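Local coordinates for protein alginate lyase AlgAT5 (Defluviitalea, PDB 5ZQI) that probably cleaves the acidic polysaccharide alginate by beta-elimination, as a polysaccharide lyase family 7 enzyme with a beta-sandwich fold, at residues T138-H143 and V210-I216; I146-T152 and E258-L264; V161-H167 and Y236-Y242. All blocks are in the same frame, centred on the assembly; numbering follows the deposited sequence.

Contact 1: residues T138-H143 and V210-I216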
loop_
_atom_site.group_PDB
_atom_site.type_symbol
_atom_site.label_atom_id
_atom_site.label_comp_id
_atom_site.label_asym_id
_atom_site.label_seq_id
_atom_site.Cartn_x
_atom_site.Cartn_y
_atom_site.Cartn_z
ATOM N N THR A 138 -6.729 9.955 14.193
ATOM C CA THR A 138 -6.395 8.878 15.113
ATOM C C THR A 138 -7.006 9.055 16.501
ATOM O O THR A 138 -6.891 8.138 17.321
ATOM C CB THR A 138 -4.887 8.751 15.292
ATOM O OG1 THR A 138 -4.367 9.943 15.873
ATOM C CG2 THR A 138 -4.164 8.516 13.959
ATOM N N THR A 139 -7.620 10.199 16.778
ATOM C CA THR A 139 -8.194 10.490 18.097
ATOM C C THR A 139 -9.718 10.538 18.120
ATOM O O THR A 139 -10.294 10.754 19.188
ATOM C CB THR A 139 -7.650 11.823 18.635
ATOM O OG1 THR A 139 -7.835 12.857 17.653
ATOM C CG2 THR A 139 -6.176 11.695 18.968
ATOM N N SER A 140 -10.385 10.351 16.991
ATOM C CA SER A 140 -11.840 10.326 16.949
ATOM C C SER A 140 -12.278 9.172 16.070
ATOM O O SER A 140 -11.993 9.167 14.866
ATOM C CB SER A 140 -12.407 11.630 16.402
ATOM O OG SER A 140 -13.830 11.622 16.489
ATOM N N GLY A 141 -12.981 8.210 16.666
ATOM C CA GLY A 141 -13.405 7.035 15.939
ATOM C C GLY A 141 -12.337 5.959 15.911
ATOM O O GLY A 141 -11.255 6.078 16.479
ATOM N N THR A 142 -12.662 4.886 15.202
ATOM C CA THR A 142 -11.794 3.729 15.063
ATOM C C THR A 142 -11.699 3.398 13.578
ATOM O O THR A 142 -12.722 3.234 12.906
ATOM C CB THR A 142 -12.302 2.526 15.865
ATOM O OG1 THR A 142 -12.435 2.898 17.245
ATOM C CG2 THR A 142 -11.355 1.382 15.746
ATOM N N HIS A 143 -10.469 3.297 13.080
ATOM C CA HIS A 143 -10.162 3.217 11.655
ATOM C C HIS A 143 -9.251 2.027 11.433
ATOM O O HIS A 143 -8.157 1.970 11.996
ATOM C CB HIS A 143 -9.519 4.530 11.208
ATOM C CG HIS A 143 -10.216 5.706 11.789
ATOM N ND1 HIS A 143 -11.465 6.120 11.364
ATOM C CD2 HIS A 143 -9.909 6.471 12.864
ATOM C CE1 HIS A 143 -11.855 7.128 12.114
ATOM N NE2 HIS A 143 -10.939 7.354 13.039
ATOM N N VAL A 210 -4.863 -0.493 13.039
ATOM C CA VAL A 210 -6.005 0.060 13.758
ATOM C C VAL A 210 -5.584 1.372 14.404
ATOM O O VAL A 210 -4.714 1.386 15.285
ATOM C CB VAL A 210 -6.538 -0.906 14.834
ATOM C CG1 VAL A 210 -7.748 -0.289 15.540
ATOM C CG2 VAL A 210 -6.868 -2.238 14.252
ATOM N N ALA A 211 -6.235 2.453 14.020
ATOM C CA ALA A 211 -6.009 3.777 14.597
ATOM C C ALA A 211 -7.225 4.176 15.427
ATOM O O ALA A 211 -8.345 4.208 14.905
ATOM C CB ALA A 211 -5.766 4.799 13.495
ATOM N N SER A 212 -7.010 4.523 16.694
ATOM C CA SER A 212 -8.070 4.821 17.637
ATOM C C SER A 212 -7.408 5.250 18.944
ATOM O O SER A 212 -6.345 4.756 19.306
ATOM C CB SER A 212 -8.954 3.596 17.862
ATOM O OG SER A 212 -10.085 3.916 18.630
ATOM N N GLY A 213 -8.059 6.182 19.629
ATOM C CA GLY A 213 -7.633 6.532 20.978
ATOM C C GLY A 213 -6.297 7.226 21.060
ATOM O O GLY A 213 -5.671 7.225 22.111
ATOM N N GLY A 214 -5.857 7.846 19.978
ATOM C CA GLY A 214 -4.549 8.472 19.960
ATOM C C GLY A 214 -3.410 7.489 19.836
ATOM O O GLY A 214 -2.282 7.793 20.227
ATOM N N LYS A 215 -3.679 6.296 19.322
ATOM C CA LYS A 215 -2.611 5.351 19.058
ATOM C C LYS A 215 -2.906 4.551 17.808
ATOM O O LYS A 215 -4.036 4.508 17.319
ATOM C CB LYS A 215 -2.399 4.414 20.242
ATOM C CG LYS A 215 -3.473 3.395 20.426
ATOM C CD LYS A 215 -3.298 2.647 21.762
ATOM C CE LYS A 215 -3.849 3.457 22.902
ATOM N NZ LYS A 215 -3.872 2.693 24.189
ATOM N N ILE A 216 -1.849 3.962 17.279
ATOM C CA ILE A 216 -1.904 3.111 16.100
ATOM C C ILE A 216 -1.370 1.731 16.482
ATOM O O ILE A 216 -0.274 1.609 17.042
ATOM C CB ILE A 216 -1.099 3.711 14.931
ATOM C CG1 ILE A 216 -1.650 5.076 14.520
ATOM C CG2 ILE A 216 -1.128 2.709 13.745
ATOM C CD1 ILE A 216 -0.728 5.854 13.589
HETATM O O HOH W 1 -10.399 7.556 18.607
#
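Thr142 keeps OG1 beside its own backbone N (chi1 -57°), which brings Thr142 OG1 to 2.9 Å from Ser212 OG, a hydroxyl pair in which either may donate. On the other face of the sheet, a chi1 of -43° turns the His143 ring edge-on to its own loop, where NE2 donates to Ser140 O at 2.8 Å with the acceptor in the ring plane. His143 ND1 bonds to His268, and Trp136 stacks on the ring. Replacing His143 by an alanine would probably leave Ser140 O and His268 without this mate and free the 138-141 loop to shift. The backbones of His143 and Ala211 form an antiparallel hydrogen-bonded pair, with Ala211 N 2.8 Å from His143 O. Farther along, Gly214 N gives its proton to Thr138 O (2.9 Å), the donor tilted 35° from the carbonyl plane. Gly213 and Gly214 form the middle of a type I' turn, and water 1 joins Gly141 O (2.7 Å) to Gly213 N (2.9 Å). Methyl groups fill in between: Thr138 CG2 against Ala211 CB at 4.1 Å, and Thr139 CG2 against Gly214 CA at 3.7 Å. A strand end, a loop and a beta-hairpin are thus joined mainly by polar groups and one water, chemistry suited to the ends of two inner strands, partly open to solvent.

Contact 2: residues I146-T152 and E258-L264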
loop_
_atom_site.group_PDB
_atom_site.type_symbol
_atom_site.label_atom_id
_atom_site.label_comp_id
_atom_site.label_asym_id
_atom_site.label_seq_id
_atom_site.Cartn_x
_atom_site.Cartn_y
_atom_site.Cartn_z
ATOM N N ILE A 146 -7.215 -3.983 6.849
ATOM C CA ILE A 146 -6.643 -5.324 6.807
ATOM C C ILE A 146 -6.215 -5.633 5.381
ATOM O O ILE A 146 -7.016 -5.512 4.442
ATOM C CB ILE A 146 -7.619 -6.401 7.292
ATOM C CG1 ILE A 146 -8.242 -6.018 8.614
ATOM C CG2 ILE A 146 -6.841 -7.718 7.441
ATOM C CD1 ILE A 146 -9.363 -6.952 9.089
ATOM N N ILE A 147 -4.954 -6.007 5.205
ATOM C CA ILE A 147 -4.431 -6.393 3.900
ATOM C C ILE A 147 -3.911 -7.825 3.990
ATOM O O ILE A 147 -3.085 -8.133 4.852
ATOM C CB ILE A 147 -3.290 -5.484 3.416
ATOM C CG1 ILE A 147 -3.537 -3.998 3.644
ATOM C CG2 ILE A 147 -3.030 -5.769 1.918
ATOM C CD1 ILE A 147 -2.339 -3.161 3.260
ATOM N N ASP A 148 -4.396 -8.703 3.108
ATOM C CA ASP A 148 -3.984 -10.099 2.981
ATOM C C ASP A 148 -3.229 -10.159 1.660
ATOM O O ASP A 148 -3.827 -9.942 0.603
ATOM C CB ASP A 148 -5.231 -10.970 3.014
ATOM C CG ASP A 148 -4.955 -12.416 2.837
ATOM O OD1 ASP A 148 -3.787 -12.814 2.717
ATOM O OD2 ASP A 148 -5.961 -13.180 2.897
ATOM N N GLN A 149 -1.910 -10.366 1.707
ATOM C CA GLN A 149 -1.081 -10.125 0.526
ATOM C C GLN A 149 0.178 -10.974 0.588
ATOM O O GLN A 149 0.472 -11.612 1.606
ATOM C CB GLN A 149 -0.736 -8.628 0.398
ATOM C CG GLN A 149 0.108 -8.066 1.580
ATOM C CD GLN A 149 0.393 -6.595 1.451
ATOM O OE1 GLN A 149 0.409 -6.044 0.355
ATOM N NE2 GLN A 149 0.593 -5.947 2.569
ATOM N N LYS A 150 0.921 -10.989 -0.525
ATOM C CA LYS A 150 2.273 -11.544 -0.549
ATOM C C LYS A 150 3.127 -10.635 -1.409
ATOM O O LYS A 150 2.629 -10.052 -2.373
ATOM C CB LYS A 150 2.298 -12.968 -1.056
ATOM C CG LYS A 150 1.878 -13.130 -2.501
ATOM C CD LYS A 150 1.861 -14.605 -2.894
ATOM C CE LYS A 150 1.358 -14.779 -4.298
ATOM N NZ LYS A 150 1.207 -16.240 -4.613
ATOM N N ILE A 151 4.374 -10.422 -1.018
ATOM C CA ILE A 151 5.307 -9.621 -1.809
ATOM C C ILE A 151 6.100 -10.568 -2.701
ATOM O O ILE A 151 6.630 -11.578 -2.216
ATOM C CB ILE A 151 6.230 -8.786 -0.912
ATOM C CG1 ILE A 151 5.411 -7.919 0.052
ATOM C CG2 ILE A 151 7.195 -7.960 -1.793
ATOM C CD1 ILE A 151 6.228 -7.397 1.251
ATOM N N THR A 152 6.149 -10.284 -4.011
ATOM C CA THR A 152 6.691 -11.251 -4.958
ATOM C C THR A 152 7.976 -10.833 -5.662
ATOM O O THR A 152 8.647 -11.702 -6.234
ATOM C CB THR A 152 5.654 -11.611 -6.032
ATOM O OG1 THR A 152 5.181 -10.423 -6.678
ATOM C CG2 THR A 152 4.451 -12.321 -5.413
ATOM N N GLU A 258 6.865 -5.746 -6.755
ATOM C CA GLU A 258 5.581 -6.330 -7.097
ATOM C C GLU A 258 5.007 -7.043 -5.882
ATOM O O GLU A 258 5.735 -7.699 -5.125
ATOM C CB GLU A 258 5.705 -7.292 -8.273
ATOM C CG GLU A 258 4.365 -7.826 -8.797
ATOM C CD GLU A 258 4.562 -8.602 -10.074
ATOM O OE1 GLU A 258 4.634 -9.854 -9.988
ATOM O OE2 GLU A 258 4.664 -7.994 -11.170
ATOM N N ASN A 259 3.683 -6.931 -5.724
ATOM C CA ASN A 259 2.954 -7.698 -4.719
ATOM C C ASN A 259 1.591 -8.113 -5.265
ATOM O O ASN A 259 1.139 -7.661 -6.318
ATOM C CB ASN A 259 2.836 -6.914 -3.394
ATOM C CG ASN A 259 1.935 -5.696 -3.488
ATOM O OD1 ASN A 259 1.844 -5.031 -4.502
ATOM N ND2 ASN A 259 1.228 -5.420 -2.401
ATOM N N GLU A 260 0.949 -9.029 -4.550
ATOM C CA GLU A 260 -0.357 -9.568 -4.907
ATOM C C GLU A 260 -1.237 -9.453 -3.669
ATOM O O GLU A 260 -0.863 -9.944 -2.596
ATOM C CB GLU A 260 -0.252 -11.019 -5.380
ATOM C CG GLU A 260 0.625 -11.192 -6.607
ATOM C CD GLU A 260 0.552 -12.561 -7.263
ATOM O OE1 GLU A 260 -0.388 -13.341 -6.941
ATOM O OE2 GLU A 260 1.432 -12.845 -8.096
ATOM N N ILE A 261 -2.377 -8.776 -3.809
ATOM C CA ILE A 261 -3.333 -8.582 -2.713
ATOM C C ILE A 261 -4.524 -9.510 -2.959
ATOM O O ILE A 261 -5.225 -9.392 -3.974
ATOM C CB ILE A 261 -3.793 -7.111 -2.567
ATOM C CG1 ILE A 261 -2.569 -6.232 -2.313
ATOM C CG2 ILE A 261 -4.881 -7.004 -1.485
ATOM C CD1 ILE A 261 -2.908 -4.752 -2.011
ATOM N N TYR A 262 -4.787 -10.384 -1.994
ATOM C CA TYR A 262 -5.887 -11.344 -2.019
ATOM C C TYR A 262 -7.164 -10.809 -1.398
ATOM O O TYR A 262 -8.258 -11.093 -1.905
ATOM C CB TYR A 262 -5.461 -12.608 -1.258
ATOM C CG TYR A 262 -4.455 -13.458 -1.965
ATOM C CD1 TYR A 262 -3.111 -13.137 -1.942
ATOM C CD2 TYR A 262 -4.853 -14.579 -2.686
ATOM C CE1 TYR A 262 -2.250 -13.859 -2.641
ATOM C CE2 TYR A 262 -3.955 -15.355 -3.353
ATOM C CZ TYR A 262 -2.690 -14.986 -3.375
ATOM O OH TYR A 262 -1.724 -15.797 -4.026
ATOM N N ASN A 263 -7.043 -10.024 -0.324
ATOM C CA ASN A 263 -8.178 -9.443 0.370
ATOM C C ASN A 263 -7.734 -8.099 0.922
ATOM O O ASN A 263 -6.568 -7.914 1.281
ATOM C CB ASN A 263 -8.692 -10.352 1.516
ATOM C CG ASN A 263 -9.216 -11.705 1.029
ATOM O OD1 ASN A 263 -10.326 -11.825 0.489
ATOM N ND2 ASN A 263 -8.407 -12.735 1.212
ATOM N N LEU A 264 -8.671 -7.170 0.991
ATOM C CA LEU A 264 -8.428 -5.786 1.383
ATOM C C LEU A 264 -9.731 -5.257 1.960
ATOM O O LEU A 264 -10.766 -5.319 1.290
ATOM C CB LEU A 264 -7.986 -4.941 0.192
ATOM C CG LEU A 264 -7.698 -3.466 0.452
ATOM C CD1 LEU A 264 -6.552 -3.303 1.416
ATOM C CD2 LEU A 264 -7.361 -2.791 -0.891
HETATM O O HOH W 2 0.053 -16.108 -7.173
#
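Lys150 and Tyr262 meet at their far ends, an example of a long side chain crossing a strand pair to find its partner. With CG set between the backbone N and the carbonyl carbon (chi1 65°) and the chain extended beyond it, Lys150 passes the edge of the Tyr262 ring and brings NZ to Tyr262 OH at 3.0 Å. Glu260 lies alongside, but its OE1 stays 4.0 Å from Lys150 NZ, beyond a salt bridge; water 2 closes the gap by bonding to both, while Asn96 also holds OE1. On the same face, Asp148 extends its carboxylate away from its N (chi1 178°). Asn263 ND2 reaches Asp148 OD2 at 3.0 Å from above the carboxylate plane, and Arg204 adds a salt bridge to this oxygen and a cation-pi contact with Tyr262. The backbone below explains why two neighbours attend one aspartate: Asp148 O accepts Tyr262 N at 2.8 Å and, weakly, Asn263 N, a classic beta bulge that shifts the register by one.

The opposite face is mostly apolar but holds a buried amide pair. Asn259 ND2 points in its own amide plane at Gln149 OE1 (2.9 Å), the two amides turned 54° apart, while Gln149 NE2 is taken up by Val163 O. Beside them, Ile147 uses different branches for two neighbours: CG1 lies 3.8 Å from Leu264 CD1, and CG2 meets Ile261 CD1 at 4.1 Å.

Strands 142-153 and 256-269 are neighbours inside one sheet of the sandwich, between strand 205-212 next to the former and strand 102-107 next to the latter; their Gln149, Ile151 and Asn259 face strand 160-167 of the opposing sheet.

Contact 3: residues V161-H167 and Y236-Y242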
loop_
_atom_site.group_PDB
_atom_site.type_symbol
_atom_site.label_atom_id
_atom_site.label_comp_id
_atom_site.label_asym_id
_atom_site.label_seq_id
_atom_site.Cartn_x
_atom_site.Cartn_y
_atom_site.Cartn_z
ATOM N N VAL A 161 10.529 -2.034 -0.592
ATOM C CA VAL A 161 9.175 -1.699 -1.032
ATOM C C VAL A 161 8.293 -1.379 0.167
ATOM O O VAL A 161 8.551 -1.799 1.297
ATOM C CB VAL A 161 8.511 -2.825 -1.870
ATOM C CG1 VAL A 161 9.315 -3.114 -3.138
ATOM C CG2 VAL A 161 8.287 -4.069 -0.999
ATOM N N VAL A 162 7.207 -0.643 -0.119
ATOM C CA VAL A 162 6.179 -0.292 0.864
ATOM C C VAL A 162 4.853 -0.840 0.364
ATOM O O VAL A 162 4.483 -0.616 -0.795
ATOM C CB VAL A 162 6.116 1.231 1.088
ATOM C CG1 VAL A 162 4.831 1.649 1.816
ATOM C CG2 VAL A 162 7.341 1.727 1.888
ATOM N N VAL A 163 4.118 -1.501 1.252
ATOM C CA VAL A 163 2.912 -2.253 0.938
ATOM C C VAL A 163 1.847 -2.017 2.006
ATOM O O VAL A 163 1.389 -2.930 2.701
ATOM C CB VAL A 163 3.261 -3.740 0.804
ATOM C CG1 VAL A 163 4.189 -3.947 -0.417
ATOM C CG2 VAL A 163 3.860 -4.321 2.063
ATOM N N GLY A 164 1.477 -0.772 2.168
ATOM C CA GLY A 164 0.466 -0.372 3.125
ATOM C C GLY A 164 0.917 0.862 3.868
ATOM O O GLY A 164 2.061 0.943 4.348
ATOM N N GLN A 165 0.040 1.855 3.966
ATOM C CA GLN A 165 0.365 3.072 4.680
ATOM C C GLN A 165 -0.849 3.661 5.389
ATOM O O GLN A 165 -2.006 3.466 4.989
ATOM C CB GLN A 165 0.873 4.191 3.758
ATOM C CG GLN A 165 1.925 3.825 2.770
ATOM C CD GLN A 165 2.440 5.069 2.062
ATOM O OE1 GLN A 165 2.808 6.044 2.709
ATOM N NE2 GLN A 165 2.442 5.056 0.734
ATOM N N ILE A 166 -0.554 4.458 6.420
ATOM C CA ILE A 166 -1.387 5.606 6.772
ATOM C C ILE A 166 -0.602 6.830 6.324
ATOM O O ILE A 166 0.580 6.940 6.655
ATOM C CB ILE A 166 -1.690 5.693 8.275
ATOM C CG1 ILE A 166 -2.492 4.492 8.751
ATOM C CG2 ILE A 166 -2.465 7.028 8.558
ATOM C CD1 ILE A 166 -2.603 4.450 10.309
ATOM N N HIS A 167 -1.267 7.764 5.642
ATOM C CA HIS A 167 -0.691 9.009 5.143
ATOM C C HIS A 167 -1.557 10.163 5.626
ATOM O O HIS A 167 -2.757 9.993 5.808
ATOM C CB HIS A 167 -0.628 8.955 3.595
ATOM C CG HIS A 167 0.424 9.825 2.978
ATOM N ND1 HIS A 167 0.246 11.183 2.792
ATOM C CD2 HIS A 167 1.648 9.532 2.470
ATOM C CE1 HIS A 167 1.321 11.687 2.211
ATOM N NE2 HIS A 167 2.192 10.715 2.023
ATOM N N TYR A 236 -5.466 9.022 5.908
ATOM C CA TYR A 236 -6.115 8.100 4.986
ATOM C C TYR A 236 -5.201 6.904 4.748
ATOM O O TYR A 236 -3.980 6.967 4.916
ATOM C CB TYR A 236 -6.471 8.796 3.664
ATOM C CG TYR A 236 -5.330 9.528 2.978
ATOM C CD1 TYR A 236 -5.006 10.849 3.320
ATOM C CD2 TYR A 236 -4.597 8.923 1.977
ATOM C CE1 TYR A 236 -3.976 11.498 2.708
ATOM C CE2 TYR A 236 -3.549 9.583 1.360
ATOM C CZ TYR A 236 -3.275 10.877 1.716
ATOM O OH TYR A 236 -2.250 11.551 1.086
ATOM N N PHE A 237 -5.826 5.803 4.358
ATOM C CA PHE A 237 -5.104 4.566 4.082
ATOM C C PHE A 237 -4.612 4.520 2.640
ATOM O O PHE A 237 -5.215 5.123 1.732
ATOM C CB PHE A 237 -5.992 3.332 4.347
ATOM C CG PHE A 237 -6.285 3.075 5.815
ATOM C CD1 PHE A 237 -5.262 2.830 6.718
ATOM C CD2 PHE A 237 -7.592 3.026 6.264
ATOM C CE1 PHE A 237 -5.534 2.602 8.063
ATOM C CE2 PHE A 237 -7.874 2.772 7.611
ATOM C CZ PHE A 237 -6.843 2.543 8.494
ATOM N N LYS A 238 -3.534 3.745 2.438
ATOM C CA LYS A 238 -3.045 3.387 1.114
ATOM C C LYS A 238 -2.653 1.924 1.102
ATOM O O LYS A 238 -2.224 1.406 2.120
ATOM C CB LYS A 238 -1.812 4.206 0.675
ATOM C CG LYS A 238 -1.982 5.715 0.851
ATOM C CD LYS A 238 -0.914 6.446 0.044
ATOM C CE LYS A 238 -1.461 6.594 -1.408
ATOM N NZ LYS A 238 -0.471 7.097 -2.383
ATOM N N ALA A 239 -2.789 1.267 -0.058
ATOM C CA ALA A 239 -2.379 -0.127 -0.201
ATOM C C ALA A 239 -1.998 -0.363 -1.654
ATOM O O ALA A 239 -2.588 0.222 -2.570
ATOM C CB ALA A 239 -3.503 -1.084 0.209
ATOM N N GLY A 240 -1.045 -1.258 -1.862
ATOM C CA GLY A 240 -0.569 -1.586 -3.185
ATOM C C GLY A 240 0.931 -1.731 -3.163
ATOM O O GLY A 240 1.489 -2.328 -2.225
ATOM N N MET A 241 1.592 -1.160 -4.171
ATOM C CA MET A 241 3.048 -1.240 -4.292
ATOM C C MET A 241 3.665 0.136 -4.454
ATOM O O MET A 241 3.369 0.844 -5.420
ATOM C CB MET A 241 3.425 -2.146 -5.488
ATOM C CG MET A 241 4.915 -2.188 -5.842
ATOM S SD MET A 241 6.007 -2.539 -4.434
ATOM C CE MET A 241 5.361 -4.130 -3.898
ATOM N N TYR A 242 4.535 0.502 -3.517
ATOM C CA TYR A 242 5.272 1.776 -3.509
ATOM C C TYR A 242 6.747 1.409 -3.478
ATOM O O TYR A 242 7.288 1.037 -2.428
ATOM C CB TYR A 242 4.834 2.622 -2.324
ATOM C CG TYR A 242 5.385 4.019 -2.225
ATOM C CD1 TYR A 242 5.897 4.689 -3.335
ATOM C CD2 TYR A 242 5.374 4.678 -1.011
ATOM C CE1 TYR A 242 6.372 5.992 -3.233
ATOM C CE2 TYR A 242 5.849 5.951 -0.907
ATOM C CZ TYR A 242 6.333 6.598 -2.010
ATOM O OH TYR A 242 6.827 7.904 -1.889
#
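His167 and Tyr236 are joined by two backbone hydrogen bonds, His167 N to Tyr236 O and Tyr236 N to His167 O, both 2.9 Å. Gln165 and Lys238 form a second such pair, though Gln165 N comes to Lys238 O at 3.0 Å from above the carbonyl plane, and Val162 pairs likewise with Tyr242. Between the latter two pairs the register slips by one, around Gly164 and Gly240, whose backbone angles would jam any side chain against the preceding carbonyl.

Glu122 ties two side chains of one face together: a salt bridge to Lys238 NZ and a hydrogen bond from Gln165 NE2. That same NE2 lies 3.4 Å from Tyr242 CD2: the two side chains cross at about a right angle, yet the amide and ring planes are nearly parallel, 11° apart. Tyr242 OH has its own partner in Ser116. Gln165 OE1 lies off the edge of the His167 ring, in its plane. Tyr236 holds its ring between its own N and carbonyl carbon (chi1 53°), which carries it under His167, whose CB sits over the face 4.1 Å from the ring centroid in a CH-pi contact.

The other face is oily. Ile166 CG1 lies 3.6 Å from Phe237 CE1, and Met241, bent at chi2 and chi3, curls SD against Val161 CB (3.6 Å) and CE against Val163 CG1 (3.7 Å).

The two strands carry the Gln-Ile-His and Tyr-Phe-Lys-Ala-Gly sequences of family 7. Of these, Gln165, His167, Tyr236 and Lys238 share the polar face, which in relatives lines the alginate-binding cleft and probably does so here. Arg124 is in cation-pi contact with Tyr236; Arg120, which meets Tyr242 likewise, adds positive charge near Lys238. Glu122 balances part of that charge, and the whole is consistent with a surface made for a polyuronate.

Overall arrangement
The three contacts show how the layers of a beta-sandwich differ in chemistry. Contacts 1 and 2 share strand 142-153 and one sheet, their centres about 24 Å apart; contact 1 joins the ends of two inner strands, partly open to solvent, through a hairpin and a water, and contact 2 lies farther in, with charges on one face and aliphatic groups on the other. Contact 3, nearest the chain centre and the most buried, belongs to the opposing sheet. It meets contact 2 closely, centres about 11 Å apart, where Gly240 and Met241 pack on Asn259. It touches contact 1 where Phe237 meets the carbonyl of His143 and where Ile216 packs on Ile166.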